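Local coordinates for putative branched-chain amino acid transport system substrate-binding protein (Rhodopseudomonas palustris, PDB 3TX6) that probably captures aromatic acids, among them 3-(4-hydroxyphenyl)pyruvate, in the periplasm as the solute-binding component of an ABC transporter, at residues Ile12-Thr17 with Gly75-Pro80; Ile8-Thr13 with Leu43-Leu48; Thr55-Asn60 with Val83-Val88. All coordinates share one frame; numbering follows the deposited sequence. Where two conformers were deposited one is given.

Contact 1. Residues Ile12-Thr17 with Gly75-Pro80; sequences ITVTTT and GSSVTP. With ENO (3-(4-hydroxy-phenyl)pyruvic acid), chain D.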
loop_
_atom_site.group_PDB
_atom_site.type_symbol
_atom_site.label_atom_id
_atom_site.label_comp_id
_atom_site.label_asym_id
_atom_site.label_seq_id
_atom_site.Cartn_x
_atom_site.Cartn_y
_atom_site.Cartn_z
ATOM N N ILE A 12 -13.903 7.780 3.241
ATOM C CA ILE A 12 -12.639 7.490 2.598
ATOM C C ILE A 12 -11.935 8.795 2.267
ATOM O O ILE A 12 -12.501 9.643 1.567
ATOM C CB ILE A 12 -12.855 6.685 1.320
ATOM C CG1 ILE A 12 -13.745 5.456 1.643
ATOM C CG2 ILE A 12 -11.501 6.280 0.705
ATOM C CD1 ILE A 12 -13.946 4.477 0.515
ATOM N N THR A 13 -10.697 8.943 2.759
ATOM C CA THR A 13 -9.851 10.046 2.341
ATOM C C THR A 13 -8.654 9.501 1.603
ATOM O O THR A 13 -7.938 8.649 2.122
ATOM C CB THR A 13 -9.431 10.986 3.537
ATOM O OG1 THR A 13 -8.745 12.160 3.017
ATOM C CG2 THR A 13 -8.662 10.290 4.644
ATOM N N VAL A 14 -8.482 9.954 0.356
ATOM C CA VAL A 14 -7.379 9.544 -0.451
ATOM C C VAL A 14 -6.791 10.738 -1.195
ATOM O O VAL A 14 -7.312 11.845 -1.141
ATOM C CB VAL A 14 -7.797 8.420 -1.437
ATOM C CG1 VAL A 14 -8.020 7.089 -0.721
ATOM C CG2 VAL A 14 -8.987 8.864 -2.280
ATOM N N THR A 15 -5.668 10.499 -1.847
ATOM C CA THR A 15 -4.891 11.573 -2.464
ATOM C C THR A 15 -5.092 11.558 -3.978
ATOM O O THR A 15 -4.479 10.761 -4.717
ATOM C CB THR A 15 -3.404 11.401 -2.137
ATOM O OG1 THR A 15 -3.239 11.261 -0.706
ATOM C CG2 THR A 15 -2.592 12.605 -2.723
ATOM N N THR A 16 -5.947 12.461 -4.431
ATOM C CA THR A 16 -6.299 12.529 -5.840
ATOM C C THR A 16 -5.779 13.809 -6.516
ATOM O O THR A 16 -6.017 14.007 -7.704
ATOM C CB THR A 16 -7.795 12.360 -6.069
ATOM O OG1 THR A 16 -8.516 13.407 -5.409
ATOM C CG2 THR A 16 -8.262 11.020 -5.611
ATOM N N THR A 17 -5.075 14.644 -5.758
ATOM C CA THR A 17 -4.329 15.800 -6.277
ATOM C C THR A 17 -2.943 15.851 -5.632
ATOM O O THR A 17 -2.734 15.230 -4.582
ATOM C CB THR A 17 -5.034 17.144 -5.963
ATOM O OG1 THR A 17 -5.144 17.320 -4.536
ATOM C CG2 THR A 17 -6.386 17.212 -6.611
ATOM N N GLY A 75 -8.204 5.211 4.565
ATOM C CA GLY A 75 -7.261 6.104 3.920
ATOM C C GLY A 75 -5.953 6.139 4.676
ATOM O O GLY A 75 -5.759 5.398 5.658
ATOM N N SER A 76 -5.013 6.970 4.261
ATOM C CA SER A 76 -5.022 7.744 3.036
ATOM C C SER A 76 -4.108 6.977 2.050
ATOM O O SER A 76 -3.916 5.794 2.193
ATOM C CB SER A 76 -4.541 9.192 3.346
ATOM O OG SER A 76 -4.429 10.001 2.176
ATOM N N SER A 77 -3.556 7.688 1.056
ATOM C CA SER A 77 -2.806 7.059 -0.031
ATOM C C SER A 77 -1.299 6.918 0.251
ATOM O O SER A 77 -0.599 6.135 -0.384
ATOM C CB SER A 77 -2.993 7.864 -1.330
ATOM O OG SER A 77 -4.376 7.911 -1.698
ATOM N N VAL A 78 -0.799 7.778 1.124
ATOM C CA VAL A 78 0.621 7.846 1.461
ATOM C C VAL A 78 0.719 7.950 2.984
ATOM O O VAL A 78 -0.288 8.211 3.659
ATOM C CB VAL A 78 1.383 8.952 0.701
ATOM C CG1 VAL A 78 1.544 8.580 -0.773
ATOM C CG2 VAL A 78 0.699 10.318 0.892
ATOM N N THR A 79 1.914 7.668 3.510
ATOM C CA THR A 79 2.060 7.480 4.957
ATOM C C THR A 79 1.721 8.692 5.821
ATOM O O THR A 79 0.984 8.521 6.792
ATOM C CB THR A 79 3.439 6.875 5.316
ATOM O OG1 THR A 79 3.550 5.607 4.653
ATOM C CG2 THR A 79 3.602 6.714 6.820
ATOM N N PRO A 80 2.200 9.901 5.486
ATOM C CA PRO A 80 1.946 11.013 6.425
ATOM C C PRO A 80 0.442 11.289 6.694
ATOM O O PRO A 80 0.040 11.380 7.851
ATOM C CB PRO A 80 2.700 12.203 5.778
ATOM C CG PRO A 80 3.836 11.509 5.070
ATOM C CD PRO A 80 3.162 10.297 4.462
HETATM O O4 ENO D . 2.936 4.800 1.898
HETATM C C9 ENO D . 1.345 3.109 -0.601
HETATM C C8 ENO D . 0.782 1.858 -0.744
HETATM C C7 ENO D . 1.583 0.709 -0.832
HETATM C C6 ENO D . 2.949 0.848 -0.675
HETATM C C5 ENO D . 3.533 2.105 -0.549
HETATM C C4 ENO D . 2.732 3.259 -0.495
HETATM O O3 ENO D . 0.961 -0.528 -0.951
HETATM C C3 ENO D . 3.349 4.627 -0.427
HETATM C C2 ENO D . 3.475 5.289 0.891
HETATM C C1 ENO D . 4.137 6.586 0.925
HETATM O O2 ENO D . 4.198 7.176 2.024
HETATM O O1 ENO D . 4.639 7.089 -0.124
#
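T15 and S77 face each other where a strand gives way to loop, and one straight bond joins them: T15 N donates to S77 OG over 2.9 Å, at 164° about the hydrogen. The hydroxyl reaches that N-H because it swings back beside its own backbone N (chi1 -60°), and it also bonds to E27. S77 CB meanwhile rests 3.5 Å from T15 OG1, a hydroxyl held by D50. Were this serine an alanine, the T15 amide would probably lose its acceptor and E27 the hydroxyl bonded to it. Below this bond the buried carbonyl of T13 has only C-H groups to lean on: G75 CA and S76 CA both lie 3.2 Å from T13 O, the latter contact nearly straight. A cis peptide links G75 to S76, and a CB on G75 would collide with T13 O. The chain then turns through V78, the N-cap, into helix 79-92, whose first amide, T79 N, grips ENO O2 at 2.8 Å. Anchoring a ligand carboxylate at a helix N-terminus, on a loop braced by the neighbouring strand end, belongs to the interlobe binding site of periplasmic binding proteins.

Contact 2. Residues Ile8-Thr13 with Leu43-Leu48; sequences ITIGIT and LKVIVL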
loop_
_atom_site.group_PDB
_atom_site.type_symbol
_atom_site.label_atom_id
_atom_site.label_comp_id
_atom_site.label_asym_id
_atom_site.label_seq_id
_atom_site.Cartn_x
_atom_site.Cartn_y
_atom_site.Cartn_z
ATOM N N ILE A 8 -24.768 1.469 6.130
ATOM C CA ILE A 8 -23.460 1.397 6.735
ATOM C C ILE A 8 -22.667 2.525 6.086
ATOM O O ILE A 8 -22.647 2.657 4.866
ATOM C CB ILE A 8 -22.864 0.033 6.490
ATOM C CG1 ILE A 8 -23.793 -1.047 7.165
ATOM C CG2 ILE A 8 -21.429 -0.042 6.979
ATOM C CD1 ILE A 8 -23.545 -2.369 6.595
ATOM N N THR A 9 -22.076 3.374 6.911
ATOM C CA THR A 9 -21.476 4.631 6.456
ATOM C C THR A 9 -19.961 4.470 6.486
ATOM O O THR A 9 -19.380 4.192 7.529
ATOM C CB THR A 9 -21.940 5.811 7.336
ATOM O OG1 THR A 9 -23.383 5.842 7.321
ATOM C CG2 THR A 9 -21.355 7.165 6.847
ATOM N N ILE A 10 -19.326 4.752 5.361
ATOM C CA ILE A 10 -17.893 4.549 5.185
ATOM C C ILE A 10 -17.338 5.843 4.628
ATOM O O ILE A 10 -17.744 6.298 3.570
ATOM C CB ILE A 10 -17.619 3.440 4.189
ATOM C CG1 ILE A 10 -18.247 2.138 4.709
ATOM C CG2 ILE A 10 -16.097 3.238 3.931
ATOM C CD1 ILE A 10 -18.577 1.154 3.645
ATOM N N GLY A 11 -16.386 6.429 5.354
ATOM C CA GLY A 11 -15.656 7.582 4.844
ATOM C C GLY A 11 -14.272 7.227 4.387
ATOM O O GLY A 11 -13.539 6.502 5.071
ATOM N N ILE A 12 -13.903 7.780 3.241
ATOM C CA ILE A 12 -12.639 7.490 2.598
ATOM C C ILE A 12 -11.935 8.795 2.267
ATOM O O ILE A 12 -12.501 9.643 1.567
ATOM C CB ILE A 12 -12.855 6.685 1.320
ATOM C CG1 ILE A 12 -13.745 5.456 1.643
ATOM C CG2 ILE A 12 -11.501 6.280 0.705
ATOM C CD1 ILE A 12 -13.946 4.477 0.515
ATOM N N THR A 13 -10.697 8.943 2.759
ATOM C CA THR A 13 -9.851 10.046 2.341
ATOM C C THR A 13 -8.654 9.501 1.603
ATOM O O THR A 13 -7.938 8.649 2.122
ATOM C CB THR A 13 -9.431 10.986 3.537
ATOM O OG1 THR A 13 -8.745 12.160 3.017
ATOM C CG2 THR A 13 -8.662 10.290 4.644
ATOM N N LEU A 43 -24.465 0.608 1.414
ATOM C CA LEU A 43 -23.240 1.254 1.857
ATOM C C LEU A 43 -23.338 2.709 1.362
ATOM O O LEU A 43 -23.617 2.981 0.187
ATOM C CB LEU A 43 -22.029 0.569 1.254
ATOM C CG LEU A 43 -21.836 -0.916 1.518
ATOM C CD1 LEU A 43 -20.440 -1.344 1.084
ATOM C CD2 LEU A 43 -22.117 -1.262 2.977
ATOM N N LYS A 44 -23.133 3.630 2.286
ATOM C CA LYS A 44 -23.078 5.037 1.989
ATOM C C LYS A 44 -21.600 5.375 2.074
ATOM O O LYS A 44 -21.023 5.373 3.153
ATOM C CB LYS A 44 -23.886 5.839 3.015
ATOM C CG LYS A 44 -23.753 7.335 2.861
ATOM C CD LYS A 44 -24.433 7.838 1.605
ATOM C CE LYS A 44 -24.445 9.369 1.517
ATOM N NZ LYS A 44 -24.861 9.880 0.175
ATOM N N VAL A 45 -20.987 5.667 0.938
ATOM C CA VAL A 45 -19.552 5.852 0.843
ATOM C C VAL A 45 -19.311 7.332 0.484
ATOM O O VAL A 45 -19.828 7.865 -0.516
ATOM C CB VAL A 45 -18.936 4.931 -0.235
ATOM C CG1 VAL A 45 -17.433 5.165 -0.343
ATOM C CG2 VAL A 45 -19.239 3.469 0.052
ATOM N N ILE A 46 -18.526 7.980 1.334
ATOM C CA ILE A 46 -18.190 9.409 1.229
ATOM C C ILE A 46 -16.696 9.537 0.982
ATOM O O ILE A 46 -15.896 9.040 1.758
ATOM C CB ILE A 46 -18.560 10.180 2.508
ATOM C CG1 ILE A 46 -20.035 9.978 2.852
ATOM C CG2 ILE A 46 -18.257 11.657 2.310
ATOM C CD1 ILE A 46 -20.341 10.037 4.318
ATOM N N VAL A 47 -16.343 10.077 -0.175
ATOM C CA VAL A 47 -14.954 10.161 -0.643
ATOM C C VAL A 47 -14.476 11.572 -0.684
ATOM O O VAL A 47 -15.170 12.432 -1.199
ATOM C CB VAL A 47 -14.765 9.513 -2.033
ATOM C CG1 VAL A 47 -13.271 9.403 -2.348
ATOM C CG2 VAL A 47 -15.443 8.151 -2.037
ATOM N N LEU A 48 -13.311 11.825 -0.115
ATOM C CA LEU A 48 -12.695 13.145 -0.145
ATOM C C LEU A 48 -11.228 13.039 -0.533
ATOM O O LEU A 48 -10.585 12.056 -0.215
ATOM C CB LEU A 48 -12.786 13.784 1.270
ATOM C CG LEU A 48 -14.212 14.150 1.740
ATOM C CD1 LEU A 48 -14.201 14.638 3.213
ATOM C CD2 LEU A 48 -14.914 15.205 0.831
#
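I8 to T13 pair one to one with L43 to L48 in a parallel arrangement, the strand axes 4.7 Å apart at closest and inclined by 18°. Five backbone bonds zigzag between them. I10 and I12 each use both N-H and carbonyl, bonding to K44 and I46 and to I46 and L48 in turn, while I8 gives its carbonyl to K44 N; I12 N to I46 O, at 2.8 Å, is representative. CA-H groups supplement the pattern, as where V45 CA comes to 3.3 Å from I10 O. The backbone bonds of T9, G11 and T13 go to the other side, toward D71, V72 and M74.

One face of the pair is wholly aliphatic. I8 and L43 lie alongside each other, pointing the same way, with L43 CD2 3.8 Å from I8 CB; the other branch, CD1, reaches across to I10 CD1 at 4.0 Å. In one of its two conformers, I12 stretches its extended chain (chi2 -174°) back along the strand until CD1 meets CG1 of V45, two residues before its own partner V47, at 3.7 Å. F291, L294 and V298 of helix 282-304 pack against this face. On the reverse face I46 CD1 reaches back to T9 CG2 at 4.0 Å; G11, the register partner of I46, adds no side chain there, and F64 of helix 54-67 covers I46 and L48. The two strands, joined through helix 21-29 and the short edge strand 37-38, form a beta-alpha-beta crossover in the Rossmann-like alpha/beta/alpha lobe of a periplasmic binding protein.

Contact 3. Residues Thr55-Asn60 with Val83-Val88; sequences TAATTN and VAVSNV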
loop_
_atom_site.group_PDB
_atom_site.type_symbol
_atom_site.label_atom_id
_atom_site.label_comp_id
_atom_site.label_asym_id
_atom_site.label_seq_id
_atom_site.Cartn_x
_atom_site.Cartn_y
_atom_site.Cartn_z
ATOM N N THR A 55 -2.837 17.621 7.415
ATOM C CA THR A 55 -3.861 18.523 7.912
ATOM C C THR A 55 -5.210 18.279 7.233
ATOM O O THR A 55 -6.232 18.163 7.914
ATOM C CB THR A 55 -3.422 19.982 7.785
ATOM O OG1 THR A 55 -2.267 20.206 8.613
ATOM C CG2 THR A 55 -4.573 20.943 8.176
ATOM N N ALA A 56 -5.218 18.182 5.906
ATOM C CA ALA A 56 -6.446 17.880 5.167
ATOM C C ALA A 56 -7.026 16.495 5.545
ATOM O O ALA A 56 -8.239 16.341 5.686
ATOM C CB ALA A 56 -6.231 17.970 3.652
ATOM N N ALA A 57 -6.150 15.494 5.713
ATOM C CA ALA A 57 -6.586 14.116 6.039
ATOM C C ALA A 57 -7.204 14.103 7.465
ATOM O O ALA A 57 -8.180 13.403 7.702
ATOM C CB ALA A 57 -5.442 13.108 5.895
ATOM N N THR A 58 -6.658 14.900 8.386
ATOM C CA THR A 58 -7.186 14.986 9.731
ATOM C C THR A 58 -8.591 15.588 9.678
ATOM O O THR A 58 -9.551 15.071 10.278
ATOM C CB THR A 58 -6.249 15.877 10.608
ATOM O OG1 THR A 58 -4.940 15.308 10.671
ATOM C CG2 THR A 58 -6.811 16.035 12.015
ATOM N N THR A 59 -8.713 16.670 8.917
ATOM C CA THR A 59 -9.993 17.323 8.760
ATOM C C THR A 59 -11.006 16.395 8.102
ATOM O O THR A 59 -12.153 16.304 8.564
ATOM C CB THR A 59 -9.842 18.608 7.941
ATOM O OG1 THR A 59 -9.081 19.548 8.697
ATOM C CG2 THR A 59 -11.205 19.201 7.547
ATOM N N ASN A 60 -10.585 15.675 7.078
ATOM C CA ASN A 60 -11.482 14.742 6.400
ATOM C C ASN A 60 -11.932 13.650 7.331
ATOM O O ASN A 60 -13.131 13.344 7.408
ATOM C CB ASN A 60 -10.847 14.145 5.143
ATOM C CG ASN A 60 -10.602 15.190 4.058
ATOM O OD1 ASN A 60 -11.102 16.320 4.123
ATOM N ND2 ASN A 60 -9.854 14.811 3.031
ATOM N N VAL A 83 -1.084 8.337 8.893
ATOM C CA VAL A 83 -0.836 8.516 10.320
ATOM C C VAL A 83 -1.890 9.444 10.943
ATOM O O VAL A 83 -2.464 9.133 12.001
ATOM C CB VAL A 83 0.601 8.978 10.592
ATOM C CG1 VAL A 83 0.767 9.439 12.047
ATOM C CG2 VAL A 83 1.614 7.848 10.247
ATOM N N ALA A 84 -2.183 10.535 10.258
ATOM C CA ALA A 84 -3.199 11.476 10.695
ATOM C C ALA A 84 -4.584 10.842 10.832
ATOM O O ALA A 84 -5.294 11.095 11.829
ATOM C CB ALA A 84 -3.256 12.696 9.776
ATOM N N VAL A 85 -4.991 10.053 9.843
ATOM C CA VAL A 85 -6.266 9.387 9.908
ATOM C C VAL A 85 -6.313 8.452 11.102
ATOM O O VAL A 85 -7.304 8.397 11.809
ATOM C CB VAL A 85 -6.574 8.644 8.597
ATOM C CG1 VAL A 85 -7.876 7.844 8.722
ATOM C CG2 VAL A 85 -6.665 9.627 7.403
ATOM N N SER A 86 -5.223 7.720 11.330
ATOM C CA SER A 86 -5.143 6.804 12.467
ATOM C C SER A 86 -5.290 7.522 13.793
ATOM O O SER A 86 -6.007 7.025 14.692
ATOM C CB SER A 86 -3.831 5.954 12.422
ATOM O OG SER A 86 -3.790 5.041 13.465
ATOM N N ASN A 87 -4.664 8.707 13.911
ATOM C CA ASN A 87 -4.793 9.532 15.107
ATOM C C ASN A 87 -6.260 9.854 15.378
ATOM O O ASN A 87 -6.737 9.689 16.499
ATOM C CB ASN A 87 -4.017 10.840 14.999
ATOM C CG ASN A 87 -2.514 10.634 15.035
ATOM O OD1 ASN A 87 -2.003 9.595 15.494
ATOM N ND2 ASN A 87 -1.787 11.613 14.495
ATOM N N VAL A 88 -6.975 10.252 14.333
ATOM C CA VAL A 88 -8.382 10.614 14.471
ATOM C C VAL A 88 -9.239 9.386 14.843
ATOM O O VAL A 88 -10.078 9.445 15.750
ATOM C CB VAL A 88 -8.915 11.310 13.213
ATOM C CG1 VAL A 88 -10.439 11.549 13.326
ATOM C CG2 VAL A 88 -8.180 12.633 12.997
#
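T58 lies against A84 and V88 with both branches of its side chain in use, and it illustrates how a short polar side chain can serve a close helix-helix contact. Its CB itself stands back from the two partners, 4.4 Å from A84 CB and 4.5 Å from V88 CG2, and leaves the touching to the atoms beyond it. From there the side chain forks. With chi1 at -61°, the hydroxyl stands beside the backbone N and the methyl is anti to it, and each branch takes a different neighbour. OG1 comes to 3.2 Å from A84 CB, yet its polar need is met within its own helix, by a hydrogen bond with P54 O one turn earlier. CG2 heads for the next turn of the facing helix and meets V88 CG2 at 3.8 Å, the two side chains crossing at a slant. V88 CG2 also lies over the carbonyl O of T58, and V88 extends the contact further by touching A61 and R62.

The helices belong to two successive strand-helix units of the alpha/beta lobe: strand 72-75 leads from helix 54-67 to helix 79-92, and both helices run roughly parallel, their axes 31° apart, on the same side of the sheet. Their separation is small, 8.1 Å between axes, and the residues where they come nearest explain it: A84 faces T58 and A57 with nothing larger than a methyl. A57 CB leans on V85 CG2 at 4.0 Å, and V85 also packs on H96 of strand 96-98.

All three contacts lie in one lobe and meet around T13, which contacts 1 and 2 share. Contact 2 joins strands 8-14 and 41-49; contact 1, with its centre 14 Å away, takes over where strand 8-14 ends and reaches the start of helix 79-92. That same helix carries one half of contact 3, whose centre is 10 Å from contact 1 and 15 Å from contact 2. T13 CG2 packs on V85, so sheet and helix layers touch directly. Along the chain contact 2 closes before contact 3 opens, whereas the segments of contacts 1 and 3 alternate. Sheet, covering helices and ligand-binding loop thus form one continuous unit, with the pocket at its edge.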